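Local coordinates for protein beta-galactosidase (Bacillus circulans, PDB 4MAD) that probably hydrolyses terminal non-reducing beta-D-galactose residues of beta-D-galactosides, as a family 35 glycoside hydrolase, at residues Gly477-Gly481 / Asn482-Phe486; Tyr389-Tyr393 / Gly394-Tyr398; Asn177-Lys180 / Tyr181-Tyr184; Asn300-Thr304 / Asp305-Thr309. One frame throughout, in Å; residues are numbered along the deposited sequence.

Contact 1 (Gly477-Gly481 / Asn482-Phe486)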
loop_
_atom_site.group_PDB
_atom_site.type_symbol
_atom_site.label_atom_id
_atom_site.label_comp_id
_atom_site.label_asym_id
_atom_site.label_seq_id
_atom_site.Cartn_x
_atom_site.Cartn_y
_atom_site.Cartn_z
ATOM N N GLY A 477 7.969 8.103 24.945
ATOM C CA GLY A 477 7.558 7.876 26.313
ATOM C C GLY A 477 6.085 8.079 26.575
ATOM O O GLY A 477 5.374 8.570 25.734
ATOM N N VAL A 478 5.669 7.701 27.773
ATOM C CA VAL A 478 4.361 8.026 28.306
ATOM C C VAL A 478 4.525 8.698 29.659
ATOM O O VAL A 478 5.273 8.256 30.439
ATOM C CB VAL A 478 3.523 6.788 28.475
ATOM C CG1 VAL A 478 2.186 7.119 28.955
ATOM C CG2 VAL A 478 3.465 5.999 27.205
ATOM N N ARG A 479 3.840 9.787 29.893
ATOM C CA ARG A 479 4.045 10.488 31.143
ATOM C C ARG A 479 2.777 10.979 31.794
ATOM O O ARG A 479 1.825 11.228 31.137
ATOM C CB ARG A 479 5.023 11.633 30.987
ATOM C CG ARG A 479 4.652 12.649 30.028
ATOM C CD ARG A 479 5.825 13.560 29.687
ATOM N NE ARG A 479 5.704 14.259 28.428
ATOM C CZ ARG A 479 5.080 15.408 28.240
ATOM N NH1 ARG A 479 4.468 16.032 29.213
ATOM N NH2 ARG A 479 5.055 15.947 27.061
ATOM N N LEU A 480 2.845 11.108 33.106
ATOM C CA LEU A 480 1.799 11.715 33.868
ATOM C C LEU A 480 2.365 13.054 34.319
ATOM O O LEU A 480 3.333 13.095 34.999
ATOM C CB LEU A 480 1.514 10.832 35.070
ATOM C CG LEU A 480 0.967 9.446 34.759
ATOM C CD1 LEU A 480 0.994 8.598 35.913
ATOM C CD2 LEU A 480 -0.402 9.459 34.170
ATOM N N GLY A 481 1.775 14.144 33.908
ATOM C CA GLY A 481 2.486 15.390 34.034
ATOM C C GLY A 481 3.809 15.290 33.275
ATOM O O GLY A 481 3.824 15.026 32.123
ATOM N N ASN A 482 4.918 15.567 33.942
ATOM C CA ASN A 482 6.219 15.425 33.332
ATOM C C ASN A 482 6.876 14.121 33.674
ATOM O O ASN A 482 7.956 13.860 33.220
ATOM C CB ASN A 482 7.153 16.550 33.712
ATOM C CG ASN A 482 6.709 17.869 33.180
ATOM O OD1 ASN A 482 6.314 17.997 32.063
ATOM N ND2 ASN A 482 6.758 18.842 34.016
ATOM N N GLN A 483 6.212 13.321 34.490
ATOM C CA GLN A 483 6.803 12.083 34.896
ATOM C C GLN A 483 6.614 10.908 33.902
ATOM O O GLN A 483 5.574 10.375 33.789
ATOM C CB GLN A 483 6.351 11.681 36.294
ATOM C CG GLN A 483 7.061 10.469 36.831
ATOM C CD GLN A 483 6.330 9.877 38.005
ATOM O OE1 GLN A 483 6.277 10.483 39.008
ATOM N NE2 GLN A 483 5.763 8.732 37.863
ATOM N N PHE A 484 7.698 10.521 33.269
ATOM C CA PHE A 484 7.729 9.369 32.420
ATOM C C PHE A 484 7.528 8.126 33.247
ATOM O O PHE A 484 8.006 8.039 34.332
ATOM C CB PHE A 484 9.080 9.261 31.728
ATOM C CG PHE A 484 9.272 10.219 30.590
ATOM C CD1 PHE A 484 8.413 10.228 29.554
ATOM C CD2 PHE A 484 10.319 11.086 30.545
ATOM C CE1 PHE A 484 8.589 11.051 28.505
ATOM C CE2 PHE A 484 10.475 11.924 29.523
ATOM C CZ PHE A 484 9.603 11.901 28.489
ATOM N N LEU A 485 6.845 7.163 32.661
ATOM C CA LEU A 485 6.628 5.876 33.265
ATOM C C LEU A 485 7.599 4.837 32.719
ATOM O O LEU A 485 7.830 4.809 31.582
ATOM C CB LEU A 485 5.185 5.428 33.037
ATOM C CG LEU A 485 4.099 6.404 33.496
ATOM C CD1 LEU A 485 2.724 5.874 33.218
ATOM C CD2 LEU A 485 4.244 6.820 34.905
ATOM N N PHE A 486 8.166 4.039 33.598
ATOM C CA PHE A 486 9.110 3.043 33.227
ATOM C C PHE A 486 8.692 1.585 33.570
ATOM O O PHE A 486 7.718 1.361 34.206
ATOM C CB PHE A 486 10.481 3.448 33.769
ATOM C CG PHE A 486 10.993 4.751 33.192
ATOM C CD1 PHE A 486 11.414 4.819 31.898
ATOM C CD2 PHE A 486 10.997 5.892 33.923
ATOM C CE1 PHE A 486 11.874 5.975 31.366
ATOM C CE2 PHE A 486 11.467 7.035 33.441
ATOM C CZ PHE A 486 11.856 7.120 32.144
HETATM O O HOH W 1 7.875 6.613 29.318
#
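Leu480 and Gln483 form a hydrogen-bonded antiparallel pair in the hairpin of strands 473-480 and 483-484, at the edge of an antiparallel sheet in the first all-beta domain. Leu480 N donates to Gln483 O and Gln483 N donates back to Leu480 O, both at 2.9 Å. They close a type II' turn with Gly481 and Asn482 at its corners. Gly481 has a positive phi, which by itself favours glycine. Leu485 N donates to Val478 O at 2.9 Å, and a water joins Val478 N to Leu485 O.

Among the side chains, Arg479 bonds back to the turn. Its CG sits between the backbone N and the carbonyl carbon (chi1 59°), and the chain then runs extended to NE. NH1 donates to Gly481 O at 3.1 Å, in the guanidinium plane. NE is held by Gln414 OE1 of strand 409-417. A leucine in place of Arg479 would probably leave Gly481 O and Gln414 OE1 without these donors.

The remaining contacts are van der Waals. Arg479 CD is 3.9 Å from Phe484 CE1, guanidinium and ring planes 88° apart, and Leu480 CD1 touches Leu485 CD2 at 3.8 Å. The chemistry implies a turn shaped by backbone bonds and braced by one arginine.

Contact 2 (Tyr389-Tyr393 / Gly394-Tyr398)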
loop_
_atom_site.group_PDB
_atom_site.type_symbol
_atom_site.label_atom_id
_atom_site.label_comp_id
_atom_site.label_asym_id
_atom_site.label_seq_id
_atom_site.Cartn_x
_atom_site.Cartn_y
_atom_site.Cartn_z
ATOM N N TYR A 389 10.706 -3.943 18.709
ATOM C CA TYR A 389 10.250 -5.180 19.257
ATOM C C TYR A 389 10.134 -6.220 18.127
ATOM O O TYR A 389 9.658 -7.247 18.341
ATOM C CB TYR A 389 8.946 -5.018 20.008
ATOM C CG TYR A 389 8.987 -4.051 21.170
ATOM C CD1 TYR A 389 9.768 -4.301 22.271
ATOM C CD2 TYR A 389 8.245 -2.927 21.176
ATOM C CE1 TYR A 389 9.806 -3.450 23.305
ATOM C CE2 TYR A 389 8.273 -2.080 22.221
ATOM C CZ TYR A 389 9.075 -2.354 23.306
ATOM O OH TYR A 389 9.158 -1.520 24.376
ATOM N N GLY A 390 10.626 -5.882 16.959
ATOM C CA GLY A 390 10.533 -6.732 15.802
ATOM C C GLY A 390 9.219 -6.781 15.066
ATOM O O GLY A 390 8.959 -7.739 14.416
ATOM N N GLN A 391 8.424 -5.732 15.173
ATOM C CA GLN A 391 7.101 -5.736 14.606
ATOM C C GLN A 391 6.860 -4.718 13.490
ATOM O O GLN A 391 6.978 -3.557 13.700
ATOM C CB GLN A 391 6.058 -5.466 15.694
ATOM C CG GLN A 391 4.630 -5.561 15.181
ATOM C CD GLN A 391 3.594 -5.129 16.169
ATOM O OE1 GLN A 391 3.902 -4.849 17.295
ATOM N NE2 GLN A 391 2.354 -5.087 15.737
ATOM N N ALA A 392 6.514 -5.199 12.315
ATOM C CA ALA A 392 6.217 -4.328 11.197
ATOM C C ALA A 392 4.864 -3.684 11.211
ATOM O O ALA A 392 4.750 -2.528 11.142
ATOM C CB ALA A 392 6.374 -5.100 9.888
ATOM N N TYR A 393 3.849 -4.516 11.314
ATOM C CA TYR A 393 2.469 -4.100 11.129
ATOM C C TYR A 393 1.507 -4.488 12.265
ATOM O O TYR A 393 1.751 -5.379 12.980
ATOM C CB TYR A 393 1.908 -4.602 9.805
ATOM C CG TYR A 393 2.817 -4.606 8.606
ATOM C CD1 TYR A 393 3.305 -3.449 8.078
ATOM C CD2 TYR A 393 3.126 -5.779 7.957
ATOM C CE1 TYR A 393 4.097 -3.445 6.988
ATOM C CE2 TYR A 393 3.954 -5.794 6.904
ATOM C CZ TYR A 393 4.427 -4.640 6.381
ATOM O OH TYR A 393 5.255 -4.647 5.344
ATOM N N GLY A 394 0.420 -3.752 12.367
ATOM C CA GLY A 394 -0.658 -4.067 13.273
ATOM C C GLY A 394 -0.847 -3.243 14.524
ATOM O O GLY A 394 -0.735 -2.092 14.474
ATOM N N PHE A 395 -1.104 -3.905 15.647
ATOM C CA PHE A 395 -1.449 -3.279 16.908
ATOM C C PHE A 395 -0.402 -3.733 17.913
ATOM O O PHE A 395 0.233 -4.713 17.712
ATOM C CB PHE A 395 -2.829 -3.736 17.396
ATOM C CG PHE A 395 -3.971 -3.381 16.484
ATOM C CD1 PHE A 395 -4.721 -2.270 16.712
ATOM C CD2 PHE A 395 -4.306 -4.173 15.414
ATOM C CE1 PHE A 395 -5.722 -1.928 15.901
ATOM C CE2 PHE A 395 -5.333 -3.825 14.615
ATOM C CZ PHE A 395 -6.029 -2.709 14.852
ATOM N N ILE A 396 -0.231 -2.968 18.957
ATOM C CA ILE A 396 0.679 -3.339 20.015
ATOM C C ILE A 396 0.135 -2.817 21.325
ATOM O O ILE A 396 -0.328 -1.748 21.398
ATOM C CB ILE A 396 2.096 -2.839 19.732
ATOM C CG1 ILE A 396 3.035 -3.190 20.863
ATOM C CG2 ILE A 396 2.101 -1.404 19.533
ATOM C CD1 ILE A 396 4.378 -3.028 20.532
ATOM N N VAL A 397 0.196 -3.648 22.332
ATOM C CA VAL A 397 -0.275 -3.257 23.611
ATOM C C VAL A 397 0.931 -2.975 24.516
ATOM O O VAL A 397 1.798 -3.760 24.620
ATOM C CB VAL A 397 -1.096 -4.347 24.294
ATOM C CG1 VAL A 397 -1.509 -3.930 25.626
ATOM C CG2 VAL A 397 -2.277 -4.695 23.498
ATOM N N TYR A 398 0.899 -1.825 25.153
ATOM C CA TYR A 398 1.924 -1.384 26.066
ATOM C C TYR A 398 1.298 -1.335 27.477
ATOM O O TYR A 398 0.241 -0.850 27.641
ATOM C CB TYR A 398 2.432 0.023 25.764
ATOM C CG TYR A 398 3.217 0.251 24.487
ATOM C CD1 TYR A 398 4.599 0.248 24.484
ATOM C CD2 TYR A 398 2.596 0.565 23.306
ATOM C CE1 TYR A 398 5.293 0.492 23.344
ATOM C CE2 TYR A 398 3.304 0.806 22.209
ATOM C CZ TYR A 398 4.657 0.766 22.218
ATOM O OH TYR A 398 5.349 1.005 21.125
#
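Gln391 NE2 bonds to two backbone carbonyls at once, Phe395 O at 2.9 Å and Tyr393 O at 2.8 Å. The chain here is a loop that doubles back into strand 395-403, in the antiparallel sheet of the first all-beta domain. The side-chain amide bridges the inside of this bend.

Both acceptors lie close to the amide plane, and both bonds are nearly straight, with N-H...O angles of 166° and 168°. At the carbonyls the approach is different, because NE2 stands above each carbonyl plane. The Gln391 chain is fully extended, with CG anti to the backbone N (chi1 -176°), and this carries the amide across the bend. Two carbonyls on one NH2 fix the rotation of the group. OE1 is buried and has no hydrogen-bond partner. It rests 3.6 Å from Ile396 CB instead. With an alanine here in place of Gln391, the carbonyls of Tyr393 and Phe395 would probably lose their shared donor, and the bend would be less firmly held.

Gly394 suits the bend, since a side chain at its backbone angles would jam against Tyr393 O. Beyond it, the strand pairs with strands 449-457 and 488-493 on its two sides. Tyr389 packs back onto the start of the strand. Its hydroxyl bonds to Ser380 and to the backbone of Leu384. Tyr398 OH also reaches Leu384, through its carbonyl. The Tyr389 ring crosses the Ile396 side chain at about a right angle, CD2 to Ile396 CD1 at 3.9 Å, while Tyr389 CE2 lies 4.1 Å from Tyr398 CE1.

Contact 3 (Asn177-Lys180 / Tyr181-Tyr184); sequences NDQK and YLQY
Helix 179-192 of the catalytic barrel begins here with an N-cap, and Asp178 is the capping residue. Its OD1 accepts from Tyr181 N at 2.9 Å, with an N-H...O angle of 162°. The donor comes from above the carboxylate plane, not within it. Asp178 CG is anti to the backbone N (chi1 -164°), which swings the carboxylate round to the first turn. The other oxygen, OD2, is held by the backbone N of Phe133, so the two oxygens serve different parts of the fold. A negative carboxylate would probably also suit the positive end of the helix dipole.

The backbone ladder starts at the same residue. Leu182 N donates to Asp178 O at 3.1 Å, in the carbonyl plane. Gln183 N follows with Gln179 O at 2.9 Å, and Tyr184 N with Lys180 O at 3.0 Å. These are the usual i to i+4 bonds.

Tyr181 CB packs beside the cap, 3.8 Å from Asp178 CB, with carboxylate and ring planes 77° apart. The Tyr181 ring leads away to Leu138 of helix 135-152, and its hydroxyl bonds to Glu169 and Tyr137. Tyr184 OH bonds to Asp142 of the same neighbouring helix. The helix links strand 163-167 to strand 197-202, a beta-alpha-beta unit typical of the (beta/alpha)8 barrel.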
loop_
_atom_site.group_PDB
_atom_site.type_symbol
_atom_site.label_atom_id
_atom_site.label_comp_id
_atom_site.label_asym_id
_atom_site.label_seq_id
_atom_site.Cartn_x
_atom_site.Cartn_y
_atom_site.Cartn_z
ATOM N N ASN A 177 18.311 15.669 -3.425
ATOM C CA ASN A 177 19.208 16.023 -4.510
ATOM C C ASN A 177 20.578 15.315 -4.498
ATOM O O ASN A 177 21.505 15.839 -4.984
ATOM C CB ASN A 177 19.401 17.513 -4.571
ATOM C CG ASN A 177 20.309 17.976 -3.537
ATOM O OD1 ASN A 177 20.534 17.294 -2.604
ATOM N ND2 ASN A 177 20.843 19.129 -3.710
ATOM N N ASP A 178 20.662 14.137 -3.936
ATOM C CA ASP A 178 21.915 13.446 -3.813
ATOM C C ASP A 178 22.301 12.682 -5.045
ATOM O O ASP A 178 21.936 11.579 -5.222
ATOM C CB ASP A 178 21.886 12.493 -2.630
ATOM C CG ASP A 178 23.262 12.028 -2.204
ATOM O OD1 ASP A 178 24.109 11.813 -3.043
ATOM O OD2 ASP A 178 23.442 11.840 -1.009
ATOM N N GLN A 179 23.130 13.340 -5.840
ATOM C CA GLN A 179 23.604 12.815 -7.095
ATOM C C GLN A 179 24.498 11.607 -6.947
ATOM O O GLN A 179 24.433 10.704 -7.715
ATOM C CB GLN A 179 24.106 13.923 -8.032
ATOM C CG GLN A 179 24.466 13.491 -9.433
ATOM C CD GLN A 179 23.306 13.264 -10.366
ATOM O OE1 GLN A 179 22.203 13.721 -10.149
ATOM N NE2 GLN A 179 23.582 12.574 -11.435
ATOM N N LYS A 180 25.300 11.582 -5.908
ATOM C CA LYS A 180 26.116 10.441 -5.682
ATOM C C LYS A 180 25.243 9.228 -5.458
ATOM O O LYS A 180 25.551 8.184 -5.914
ATOM C CB LYS A 180 27.017 10.635 -4.479
ATOM C CG LYS A 180 28.277 11.361 -4.756
ATOM C CD LYS A 180 29.286 11.219 -3.627
ATOM C CE LYS A 180 30.023 9.895 -3.658
ATOM N NZ LYS A 180 31.397 9.910 -4.255
ATOM N N TYR A 181 24.183 9.395 -4.704
ATOM C CA TYR A 181 23.248 8.302 -4.490
ATOM C C TYR A 181 22.599 7.833 -5.793
ATOM O O TYR A 181 22.549 6.680 -6.054
ATOM C CB TYR A 181 22.145 8.775 -3.571
ATOM C CG TYR A 181 20.901 7.900 -3.475
ATOM C CD1 TYR A 181 20.976 6.569 -3.273
ATOM C CD2 TYR A 181 19.663 8.439 -3.544
ATOM C CE1 TYR A 181 19.837 5.809 -3.169
ATOM C CE2 TYR A 181 18.552 7.690 -3.462
ATOM C CZ TYR A 181 18.633 6.382 -3.267
ATOM O OH TYR A 181 17.512 5.675 -3.172
ATOM N N LEU A 182 22.124 8.767 -6.600
ATOM C CA LEU A 182 21.482 8.397 -7.841
ATOM C C LEU A 182 22.450 7.664 -8.780
ATOM O O LEU A 182 22.117 6.710 -9.392
ATOM C CB LEU A 182 20.925 9.614 -8.533
ATOM C CG LEU A 182 19.741 10.296 -7.879
ATOM C CD1 LEU A 182 19.333 11.550 -8.608
ATOM C CD2 LEU A 182 18.611 9.374 -7.766
ATOM N N GLN A 183 23.667 8.159 -8.852
ATOM C CA GLN A 183 24.688 7.550 -9.656
ATOM C C GLN A 183 25.038 6.181 -9.183
ATOM O O GLN A 183 25.224 5.305 -9.945
ATOM C CB GLN A 183 25.906 8.460 -9.817
ATOM C CG GLN A 183 25.578 9.689 -10.599
ATOM C CD GLN A 183 26.742 10.526 -10.965
ATOM O OE1 GLN A 183 27.833 10.087 -10.920
ATOM N NE2 GLN A 183 26.498 11.761 -11.303
ATOM N N TYR A 184 25.108 6.011 -7.891
ATOM C CA TYR A 184 25.386 4.718 -7.377
ATOM C C TYR A 184 24.259 3.738 -7.707
ATOM O O TYR A 184 24.467 2.608 -8.046
ATOM C CB TYR A 184 25.562 4.808 -5.895
ATOM C CG TYR A 184 25.946 3.511 -5.293
ATOM C CD1 TYR A 184 27.260 3.162 -5.175
ATOM C CD2 TYR A 184 25.003 2.626 -4.872
ATOM C CE1 TYR A 184 27.623 1.983 -4.644
ATOM C CE2 TYR A 184 25.355 1.442 -4.314
ATOM C CZ TYR A 184 26.678 1.114 -4.207
ATOM O OH TYR A 184 27.073 -0.081 -3.670
#

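Contact 4 (Asn300-Thr304 / Asp305-Thr309); sequences NHNET and DYQPT
His301 lays one ring face over Asp305 O, which stands 3.4 Å above the plane and offset toward the rim. Tyr306 N lies over the same face. CG of His301 is anti to the backbone N (chi1 -160°), which turns the ring over the Asp305-Tyr306 backbone. Its ND1 donates to Asn302 O at 2.7 Å, and this acceptor is in the ring plane. That bond fixes the rotation of the imidazole.

Asp305 O is also used by the backbone, accepting from Asn302 N at 3.0 Å in the carbonyl plane. Nearer the open end, Asn300 and Gln307 make a hydrogen-bonded antiparallel pair. Asn300 N reaches Gln307 O at 2.9 Å, and Gln307 N reaches Asn300 O at 2.7 Å. Gln307 OE1 rests 3.6 Å from Asn300 CB. At the tip, Thr304 OG1 gives a weak bond to Asp305 OD1 at 3.3 Å.

Outside the hairpin, the ring of Phe467 meets that of His301, with planes at about 60°. Tyr306 OH is hydrogen-bonded to Gly460 O, in a loop of the first all-beta domain. Backbone bonds tie Pro308 to Trp256 and Thr309 to Gly298. The Asn300 side chain lies beside a bound 2-(2-methoxyethoxy)ethanol, in a pocket near the predicted catalytic Glu171.

The hairpin is thus closed mainly by backbone bonds, and one carbonyl, Asp305 O, serves both this pairing and the face of the imidazole.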
loop_
_atom_site.group_PDB
_atom_site.type_symbol
_atom_site.label_atom_id
_atom_site.label_comp_id
_atom_site.label_asym_id
_atom_site.label_seq_id
_atom_site.Cartn_x
_atom_site.Cartn_y
_atom_site.Cartn_z
ATOM N N ASN A 300 0.052 9.716 4.142
ATOM C CA ASN A 300 0.645 10.975 3.822
ATOM C C ASN A 300 0.608 11.846 5.062
ATOM O O ASN A 300 0.044 11.496 6.053
ATOM C CB ASN A 300 -0.067 11.677 2.677
ATOM C CG ASN A 300 0.141 10.983 1.362
ATOM O OD1 ASN A 300 1.128 11.138 0.747
ATOM N ND2 ASN A 300 -0.774 10.193 1.014
ATOM N N HIS A 301 1.319 12.940 4.984
ATOM C CA HIS A 301 1.310 13.920 6.039
ATOM C C HIS A 301 1.310 15.292 5.377
ATOM O O HIS A 301 2.146 15.556 4.616
ATOM C CB HIS A 301 2.564 13.731 6.912
ATOM C CG HIS A 301 2.457 14.344 8.260
ATOM N ND1 HIS A 301 2.327 15.691 8.441
ATOM C CD2 HIS A 301 2.424 13.799 9.488
ATOM C CE1 HIS A 301 2.243 15.955 9.724
ATOM N NE2 HIS A 301 2.304 14.825 10.380
ATOM N N ASN A 302 0.386 16.166 5.686
ATOM C CA ASN A 302 0.496 17.468 5.102
ATOM C C ASN A 302 1.302 18.316 6.079
ATOM O O ASN A 302 2.045 17.800 6.832
ATOM C CB ASN A 302 -0.831 18.059 4.660
ATOM C CG ASN A 302 -1.829 18.161 5.745
ATOM O OD1 ASN A 302 -3.006 18.338 5.498
ATOM N ND2 ASN A 302 -1.385 18.034 6.942
ATOM N N GLU A 303 1.222 19.514 6.040
ATOM C CA GLU A 303 2.095 20.055 7.081
ATOM C C GLU A 303 1.545 19.913 8.493
ATOM O O GLU A 303 2.231 20.122 9.448
ATOM C CB GLU A 303 2.381 21.532 6.797
ATOM C CG GLU A 303 3.172 21.777 5.521
ATOM C CD GLU A 303 4.510 21.062 5.522
ATOM O OE1 GLU A 303 5.171 21.036 6.581
ATOM O OE2 GLU A 303 4.902 20.530 4.462
ATOM N N THR A 304 0.347 19.596 8.683
ATOM C CA THR A 304 -0.265 19.525 9.968
ATOM C C THR A 304 -0.671 18.124 10.422
ATOM O O THR A 304 -0.423 17.768 11.535
ATOM C CB THR A 304 -1.464 20.470 10.039
ATOM O OG1 THR A 304 -2.222 20.176 11.188
ATOM C CG2 THR A 304 -2.341 20.335 8.893
ATOM N N ASP A 305 -1.307 17.365 9.534
ATOM C CA ASP A 305 -1.980 16.109 9.831
ATOM C C ASP A 305 -1.428 14.886 9.088
ATOM O O ASP A 305 -1.003 14.991 8.017
ATOM C CB ASP A 305 -3.427 16.181 9.407
ATOM C CG ASP A 305 -4.243 17.157 10.237
ATOM O OD1 ASP A 305 -3.945 17.327 11.412
ATOM O OD2 ASP A 305 -5.182 17.718 9.697
ATOM N N TYR A 306 -1.482 13.765 9.760
ATOM C CA TYR A 306 -1.184 12.439 9.278
ATOM C C TYR A 306 -2.454 11.933 8.597
ATOM O O TYR A 306 -3.513 12.083 9.125
ATOM C CB TYR A 306 -0.775 11.527 10.441
ATOM C CG TYR A 306 -0.840 10.054 10.115
ATOM C CD1 TYR A 306 0.178 9.426 9.438
ATOM C CD2 TYR A 306 -1.916 9.303 10.449
ATOM C CE1 TYR A 306 0.116 8.112 9.116
ATOM C CE2 TYR A 306 -1.987 7.980 10.127
ATOM C CZ TYR A 306 -0.969 7.383 9.443
ATOM O OH TYR A 306 -1.013 6.074 9.103
ATOM N N GLN A 307 -2.335 11.377 7.404
ATOM C CA GLN A 307 -3.498 10.989 6.612
ATOM C C GLN A 307 -3.347 9.571 6.048
ATOM O O GLN A 307 -2.596 9.345 5.185
ATOM C CB GLN A 307 -3.696 11.966 5.462
ATOM C CG GLN A 307 -3.573 13.399 5.788
ATOM C CD GLN A 307 -3.370 14.295 4.552
ATOM O OE1 GLN A 307 -2.423 14.187 3.848
ATOM N NE2 GLN A 307 -4.284 15.177 4.342
ATOM N N PRO A 308 -4.073 8.651 6.603
ATOM C CA PRO A 308 -3.895 7.260 6.259
ATOM C C PRO A 308 -4.700 6.954 5.009
ATOM O O PRO A 308 -5.808 7.385 4.903
ATOM C CB PRO A 308 -4.437 6.536 7.483
ATOM C CG PRO A 308 -5.330 7.473 8.073
ATOM C CD PRO A 308 -4.802 8.798 7.848
ATOM N N THR A 309 -4.101 6.250 4.078
ATOM C CA THR A 309 -4.763 5.841 2.872
ATOM C C THR A 309 -5.678 4.651 3.172
ATOM O O THR A 309 -5.372 3.891 4.019
ATOM C CB THR A 309 -3.720 5.492 1.804
ATOM O OG1 THR A 309 -3.043 6.676 1.391
ATOM C CG2 THR A 309 -4.370 4.824 0.601
#

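How the contacts relate
All four contacts are local, follow along the chain in the order 3, 4, 2, 1, and do not touch. Contacts 3 and 4 belong to the family 35 catalytic part, centres 28 Å apart. Contacts 1 and 2 belong to the first all-beta domain, centres 21 Å apart and nearest atoms about 6 Å. Near contact 4, a bound 2-(2-methoxyethoxy)ethanol, probably from the crystallisation liquor, is about 4 Å from the Asn300 side chain. That side chain is about 9 Å from that of the predicted proton donor Glu171 and about 12 Å from the predicted nucleophile Glu247. In contact 3, the Leu182 side chain is about 10 Å from that of Glu171. Contacts 1 and 2 lie farther away.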